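Putative short-chain oxidoreductase (Thermus thermophilus, PDB 2YUT) binds NADP(+) in a Rossmann-fold domain and probably acts as an oxidoreductase of the short-chain dehydrogenase/reductase family. Local coordinates at residues A36-A39 / R40-A44; G139-E142 / A143-A147; E151-E155 / G156-V160. One frame throughout, in Å; residues are numbered along the deposited sequence.

Contact 1: A36-A39 / R40-A44; sequences AELA and REVGA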
loop_
_atom_site.group_PDB
_atom_site.type_symbol
_atom_site.label_atom_id
_atom_site.label_comp_id
_atom_site.label_asym_id
_atom_site.label_seq_id
_atom_site.Cartn_x
_atom_site.Cartn_y
_atom_site.Cartn_z
ATOM N N ALA A 36 4.281 12.452 -27.956
ATOM C CA ALA A 36 4.911 13.427 -28.844
ATOM C C ALA A 36 3.920 14.381 -29.506
ATOM O O ALA A 36 4.213 15.566 -29.660
ATOM C CB ALA A 36 5.732 12.712 -29.915
ATOM N N GLU A 37 2.753 13.873 -29.893
ATOM C CA GLU A 37 1.748 14.708 -30.545
ATOM C C GLU A 37 1.111 15.704 -29.578
ATOM O O GLU A 37 0.865 16.860 -29.946
ATOM C CB GLU A 37 0.661 13.838 -31.197
ATOM C CG GLU A 37 -0.447 14.647 -31.919
ATOM C CD GLU A 37 0.105 15.717 -32.873
ATOM O OE1 GLU A 37 0.880 15.365 -33.795
ATOM O OE2 GLU A 37 -0.232 16.920 -32.701
ATOM N N LEU A 38 0.836 15.260 -28.351
ATOM C CA LEU A 38 0.248 16.147 -27.349
ATOM C C LEU A 38 1.266 17.231 -27.006
ATOM O O LEU A 38 0.936 18.418 -26.954
ATOM C CB LEU A 38 -0.114 15.373 -26.076
ATOM C CG LEU A 38 -0.608 16.218 -24.890
ATOM C CD1 LEU A 38 -1.879 16.957 -25.279
ATOM C CD2 LEU A 38 -0.873 15.323 -23.682
ATOM N N ALA A 39 2.510 16.815 -26.779
ATOM C CA ALA A 39 3.569 17.758 -26.446
ATOM C C ALA A 39 3.689 18.822 -27.541
ATOM O O ALA A 39 3.805 20.010 -27.249
ATOM C CB ALA A 39 4.893 17.021 -26.271
ATOM N N ARG A 40 3.646 18.390 -28.797
ATOM C CA ARG A 40 3.746 19.308 -29.929
ATOM C C ARG A 40 2.546 20.253 -29.945
ATOM O O ARG A 40 2.690 21.456 -30.150
ATOM C CB ARG A 40 3.789 18.528 -31.245
ATOM C CG ARG A 40 3.860 19.406 -32.485
ATOM C CD ARG A 40 3.647 18.581 -33.746
ATOM N NE ARG A 40 3.583 19.414 -34.944
ATOM C CZ ARG A 40 3.204 18.972 -36.139
ATOM N NH1 ARG A 40 3.177 19.800 -37.177
ATOM N NH2 ARG A 40 2.846 17.703 -36.298
ATOM N N GLU A 41 1.362 19.693 -29.728
ATOM C CA GLU A 41 0.131 20.472 -29.709
ATOM C C GLU A 41 0.173 21.588 -28.669
ATOM O O GLU A 41 -0.290 22.695 -28.926
ATOM C CB GLU A 41 -1.061 19.564 -29.410
ATOM C CG GLU A 41 -2.395 20.298 -29.291
ATOM C CD GLU A 41 -3.453 19.463 -28.591
ATOM O OE1 GLU A 41 -3.563 18.261 -28.914
ATOM O OE2 GLU A 41 -4.175 20.009 -27.723
ATOM N N VAL A 42 0.720 21.297 -27.492
ATOM C CA VAL A 42 0.774 22.303 -26.439
ATOM C C VAL A 42 2.128 22.987 -26.270
ATOM O O VAL A 42 2.323 23.744 -25.326
ATOM C CB VAL A 42 0.340 21.706 -25.088
ATOM C CG1 VAL A 42 -1.072 21.175 -25.204
ATOM C CG2 VAL A 42 1.295 20.592 -24.663
ATOM N N GLY A 43 3.058 22.729 -27.187
ATOM C CA GLY A 43 4.362 23.361 -27.100
ATOM C C GLY A 43 5.210 22.903 -25.927
ATOM O O GLY A 43 6.019 23.670 -25.400
ATOM N N ALA A 44 5.033 21.649 -25.517
ATOM C CA ALA A 44 5.796 21.100 -24.402
ATOM C C ALA A 44 6.918 20.179 -24.867
ATOM O O ALA A 44 7.079 19.909 -26.060
ATOM C CB ALA A 44 4.867 20.338 -23.461
#

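Contact 2: G139-E142 / A143-A147; sequences GALE and AYLEA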
loop_
_atom_site.group_PDB
_atom_site.type_symbol
_atom_site.label_atom_id
_atom_site.label_comp_id
_atom_site.label_asym_id
_atom_site.label_seq_id
_atom_site.Cartn_x
_atom_site.Cartn_y
_atom_site.Cartn_z
ATOM N N GLY A 139 -4.122 2.977 -0.951
ATOM C CA GLY A 139 -3.962 3.073 0.485
ATOM C C GLY A 139 -2.489 3.279 0.795
ATOM O O GLY A 139 -2.130 4.049 1.684
ATOM N N ALA A 140 -1.634 2.593 0.044
ATOM C CA ALA A 140 -0.187 2.692 0.226
ATOM C C ALA A 140 0.330 4.066 -0.195
ATOM O O ALA A 140 1.148 4.672 0.498
ATOM C CB ALA A 140 0.514 1.607 -0.583
ATOM N N LEU A 141 -0.157 4.554 -1.331
ATOM C CA LEU A 141 0.273 5.846 -1.839
ATOM C C LEU A 141 -0.032 6.965 -0.857
ATOM O O LEU A 141 0.824 7.801 -0.589
ATOM C CB LEU A 141 -0.399 6.154 -3.184
ATOM C CG LEU A 141 -0.066 7.528 -3.785
ATOM C CD1 LEU A 141 1.446 7.662 -3.950
ATOM C CD2 LEU A 141 -0.762 7.702 -5.128
ATOM N N GLU A 142 -1.247 6.979 -0.317
ATOM C CA GLU A 142 -1.635 8.025 0.621
ATOM C C GLU A 142 -0.825 7.961 1.908
ATOM O O GLU A 142 -0.456 8.995 2.463
ATOM C CB GLU A 142 -3.133 7.939 0.951
ATOM C CG GLU A 142 -4.058 7.997 -0.261
ATOM C CD GLU A 142 -5.508 8.264 0.125
ATOM O OE1 GLU A 142 -5.939 7.784 1.192
ATOM O OE2 GLU A 142 -6.222 8.945 -0.640
ATOM N N ALA A 143 -0.546 6.750 2.380
ATOM C CA ALA A 143 0.225 6.581 3.605
ATOM C C ALA A 143 1.656 7.034 3.360
ATOM O O ALA A 143 2.260 7.698 4.198
ATOM C CB ALA A 143 0.199 5.106 4.058
ATOM N N TYR A 144 2.194 6.673 2.200
ATOM C CA TYR A 144 3.558 7.042 1.846
ATOM C C TYR A 144 3.733 8.564 1.849
ATOM O O TYR A 144 4.691 9.097 2.417
ATOM C CB TYR A 144 3.893 6.505 0.457
ATOM C CG TYR A 144 5.360 6.578 0.108
ATOM C CD1 TYR A 144 6.280 5.712 0.702
ATOM C CD2 TYR A 144 5.828 7.494 -0.833
ATOM C CE1 TYR A 144 7.627 5.752 0.366
ATOM C CE2 TYR A 144 7.177 7.543 -1.178
ATOM C CZ TYR A 144 8.069 6.667 -0.574
ATOM O OH TYR A 144 9.398 6.707 -0.910
ATOM N N LEU A 145 2.790 9.253 1.216
ATOM C CA LEU A 145 2.833 10.707 1.109
ATOM C C LEU A 145 2.664 11.424 2.442
ATOM O O LEU A 145 3.339 12.417 2.703
ATOM C CB LEU A 145 1.763 11.189 0.122
ATOM C CG LEU A 145 1.974 10.715 -1.321
ATOM C CD1 LEU A 145 0.791 11.134 -2.185
ATOM C CD2 LEU A 145 3.267 11.300 -1.869
ATOM N N GLU A 146 1.766 10.927 3.285
ATOM C CA GLU A 146 1.546 11.555 4.578
ATOM C C GLU A 146 2.830 11.502 5.391
ATOM O O GLU A 146 3.181 12.461 6.074
ATOM C CB GLU A 146 0.412 10.855 5.330
ATOM C CG GLU A 146 0.147 11.425 6.718
ATOM C CD GLU A 146 0.039 12.940 6.721
ATOM O OE1 GLU A 146 -0.684 13.488 5.862
ATOM O OE2 GLU A 146 0.674 13.583 7.584
ATOM N N ALA A 147 3.536 10.380 5.293
ATOM C CA ALA A 147 4.784 10.191 6.020
ATOM C C ALA A 147 5.883 11.092 5.469
ATOM O O ALA A 147 6.676 11.652 6.223
ATOM C CB ALA A 147 5.223 8.729 5.931
#

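Contact 3: E151-E155 / G156-V160; sequences ELLRE and GVHLV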
loop_
_atom_site.group_PDB
_atom_site.type_symbol
_atom_site.label_atom_id
_atom_site.label_comp_id
_atom_site.label_asym_id
_atom_site.label_seq_id
_atom_site.Cartn_x
_atom_site.Cartn_y
_atom_site.Cartn_z
ATOM N N GLU A 151 9.118 15.673 5.519
ATOM C CA GLU A 151 10.437 15.587 4.904
ATOM C C GLU A 151 10.529 16.599 3.764
ATOM O O GLU A 151 11.499 17.346 3.660
ATOM C CB GLU A 151 10.682 14.187 4.339
ATOM C CG GLU A 151 10.895 13.105 5.377
ATOM C CD GLU A 151 11.180 11.753 4.745
ATOM O OE1 GLU A 151 12.088 11.675 3.888
ATOM O OE2 GLU A 151 10.497 10.771 5.109
ATOM N N LEU A 152 9.513 16.610 2.909
ATOM C CA LEU A 152 9.480 17.514 1.766
ATOM C C LEU A 152 9.302 18.978 2.159
ATOM O O LEU A 152 9.899 19.864 1.550
ATOM C CB LEU A 152 8.371 17.086 0.799
ATOM C CG LEU A 152 8.725 15.946 -0.165
ATOM C CD1 LEU A 152 9.716 16.459 -1.207
ATOM C CD2 LEU A 152 9.316 14.760 0.598
ATOM N N LEU A 153 8.492 19.232 3.182
ATOM C CA LEU A 153 8.261 20.598 3.628
ATOM C C LEU A 153 9.579 21.227 4.065
ATOM O O LEU A 153 9.765 22.438 3.952
ATOM C CB LEU A 153 7.259 20.621 4.781
ATOM C CG LEU A 153 6.732 21.999 5.193
ATOM C CD1 LEU A 153 6.088 22.699 3.999
ATOM C CD2 LEU A 153 5.725 21.833 6.319
ATOM N N ARG A 154 10.493 20.396 4.555
ATOM C CA ARG A 154 11.800 20.866 5.000
ATOM C C ARG A 154 12.578 21.421 3.812
ATOM O O ARG A 154 13.458 22.264 3.977
ATOM C CB ARG A 154 12.583 19.719 5.644
ATOM C CG ARG A 154 11.944 19.156 6.902
ATOM C CD ARG A 154 12.570 17.819 7.272
ATOM N NE ARG A 154 11.925 17.198 8.426
ATOM C CZ ARG A 154 12.159 15.953 8.831
ATOM N NH1 ARG A 154 13.024 15.191 8.172
ATOM N NH2 ARG A 154 11.531 15.469 9.894
ATOM N N GLU A 155 12.253 20.937 2.616
ATOM C CA GLU A 155 12.906 21.400 1.395
ATOM C C GLU A 155 12.090 22.532 0.781
ATOM O O GLU A 155 12.424 23.033 -0.290
ATOM C CB GLU A 155 13.015 20.266 0.370
ATOM C CG GLU A 155 13.905 19.110 0.773
ATOM C CD GLU A 155 14.004 18.054 -0.316
ATOM O OE1 GLU A 155 14.425 18.388 -1.444
ATOM O OE2 GLU A 155 13.658 16.887 -0.048
ATOM N N GLY A 156 11.016 22.925 1.460
ATOM C CA GLY A 156 10.162 23.983 0.954
ATOM C C GLY A 156 9.198 23.471 -0.105
ATOM O O GLY A 156 8.677 24.243 -0.913
ATOM N N VAL A 157 8.954 22.164 -0.095
ATOM C CA VAL A 157 8.059 21.540 -1.064
ATOM C C VAL A 157 6.757 21.071 -0.424
ATOM O O VAL A 157 6.765 20.407 0.616
ATOM C CB VAL A 157 8.742 20.335 -1.735
ATOM C CG1 VAL A 157 7.808 19.706 -2.755
ATOM C CG2 VAL A 157 10.032 20.779 -2.394
ATOM N N HIS A 158 5.640 21.408 -1.056
ATOM C CA HIS A 158 4.336 21.023 -0.540
ATOM C C HIS A 158 3.732 19.858 -1.300
ATOM O O HIS A 158 3.500 19.949 -2.507
ATOM C CB HIS A 158 3.363 22.197 -0.607
ATOM C CG HIS A 158 3.878 23.442 0.038
ATOM N ND1 HIS A 158 4.785 24.277 -0.577
ATOM C CD2 HIS A 158 3.623 23.989 1.250
ATOM C CE1 HIS A 158 5.065 25.286 0.228
ATOM N NE2 HIS A 158 4.374 25.135 1.344
ATOM N N LEU A 159 3.475 18.767 -0.586
ATOM C CA LEU A 159 2.862 17.593 -1.189
ATOM C C LEU A 159 1.358 17.762 -1.060
ATOM O O LEU A 159 0.857 18.099 0.009
ATOM C CB LEU A 159 3.293 16.314 -0.465
ATOM C CG LEU A 159 4.771 15.926 -0.525
ATOM C CD1 LEU A 159 4.990 14.639 0.277
ATOM C CD2 LEU A 159 5.199 15.728 -1.969
ATOM N N VAL A 160 0.643 17.540 -2.156
ATOM C CA VAL A 160 -0.807 17.668 -2.164
ATOM C C VAL A 160 -1.432 16.335 -2.568
ATOM O O VAL A 160 -1.104 15.778 -3.617
ATOM C CB VAL A 160 -1.258 18.755 -3.168
ATOM C CG1 VAL A 160 -2.769 18.898 -3.145
ATOM C CG2 VAL A 160 -0.585 20.080 -2.834
#

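Contact 1: A36-A39 / R40-A44
The guanidinium of R40 and the carboxylate of E37, one helical turn apart, form a long salt bridge in which R40 NH2 stands 3.9 Å from E37 OE1. The carboxylate meets the guanidinium obliquely, neither over its face nor at its edge, and the two planes are turned 54° against each other. R40 is extended from CG to NE, whereas E37 folds at chi2 (49°), which turns its carboxylate forward along the helix, toward R40. The next glutamate, E41, sends its carboxylate to R18 of helix 11-19 in a second salt bridge.

Beneath these groups the backbone runs in regular helical bonds from R40 N to A36 O, E41 N to E37 O and V42 N to L38 O. G43, with phi 68°, then breaks the helix in a Schellman motif: A44 N comes back to A39 O at 2.7 Å, while G43 N bonds weakly to R40 O at 3.2 Å. This closure sets A44 CB 4.3 Å from A39 CB. On the buried side, L38 CD1 packs against V42 CG1 at 4.3 Å, and both side chains lean on L27 of strand 24-28.

The helix end thus separates its chemistry by face, with apolar groups against the sheet and charged groups outward. The E37-R40 attraction is probably modest at such a separation, whereas the A44-A39 bond and the positive phi of G43 together mark where the chain turns toward strand 45-46.

Contact 2: G139-E142 / A143-A147
Y144 N donates to A140 O at 2.8 Å, the shortest of four successive helical bonds joining these residues. It is also fairly straight, with an N-H...O angle of 158°. One residue on, L145 N reaches L141 O at 3.0 Å, and the same carbonyl oxygen lies 3.2 Å from L145 CG, so the leucine branch point sits just beyond the oxygen that its own N-H grips. L145 CG lies anti to the carbonyl carbon (chi1 -64°), and its CD1 extends back along the helix to L141, a neighbour of the NADP-binding residue K138. There the two leucines meet obliquely, CD1 to CD1 at 3.9 Å.

The polar ends of the glutamates turn elsewhere: E142 is held by R163 through OE1 and by the backbone N of A121 through OE2, while E146 OE1 pairs with R149 further along the helix.

Within helix 132-153, L141 and Y144 pack on helix 89-107, touching A101 and A102 respectively, L145 rests on L161 of strand 158-162, and A140 and Y144 meet A140 and V82 of the second subunit, placing this part of the helix at the dimer interface.

Contact 3: E151-E155 / G156-V160
L152 meets two side chains of the outgoing chain: its CD1 lies 4.0 Å from V157 CB, the two side chains lying side by side and pointing the same way, and its CG lies 4.0 Å from L159 CD2, where the side chains cross at about a right angle. On the exposed side, L153 CD1 approaches H158 CD2 at 3.9 Å, oblique to the imidazole. With chi1 at -170° the L153 branch point swings away from the backbone N, and the bend at chi2 brings CD1 to the histidine.

The backbone positions these groups. L152 O accepts both E155 N, at 2.8 Å, and V157 N, at 3.0 Å, from opposite faces of its carbonyl plane. G156 N bonds to L153 O at 2.8 Å, closing a type I turn from L153 to G156. The bonds of V157 N and G156 N, with the positive phi of G156 (80°), make the Schellman motif at the helix end, and V157 then lies beside L152.

Farther out, E155 forms a salt bridge with R83 of the second subunit. The turn joins helix 132-153 to strand 158-162, which pairs with strand 114-119 through H158 and V160. L159 faces A116 and F118 of that strand, while L152 and L159 both touch L105 of helix 89-107.

How the contacts relate
From the N terminus, contact 1 comes first, at the end of helix 32-42, where the chain turns into strand 45-46 within a beta-alpha-beta unit of the Rossmann fold. Contacts 2 and 3 follow in series on helix 132-153, contact 2 along its middle and contact 3 at its exit into strand 158-162. Each joins adjoining residues, so none closes a long loop, and they neither nest nor cross. Contacts 1 and 2 occupy opposite sides of the chain's centre, their centres about 32 Å apart. Contacts 2 and 3 touch, L145 O lying 3.7 Å from L159 CD1, and both reach the second subunit. Contacts 1 and 3 lead from helices into the sheet's outermost strands within this chain.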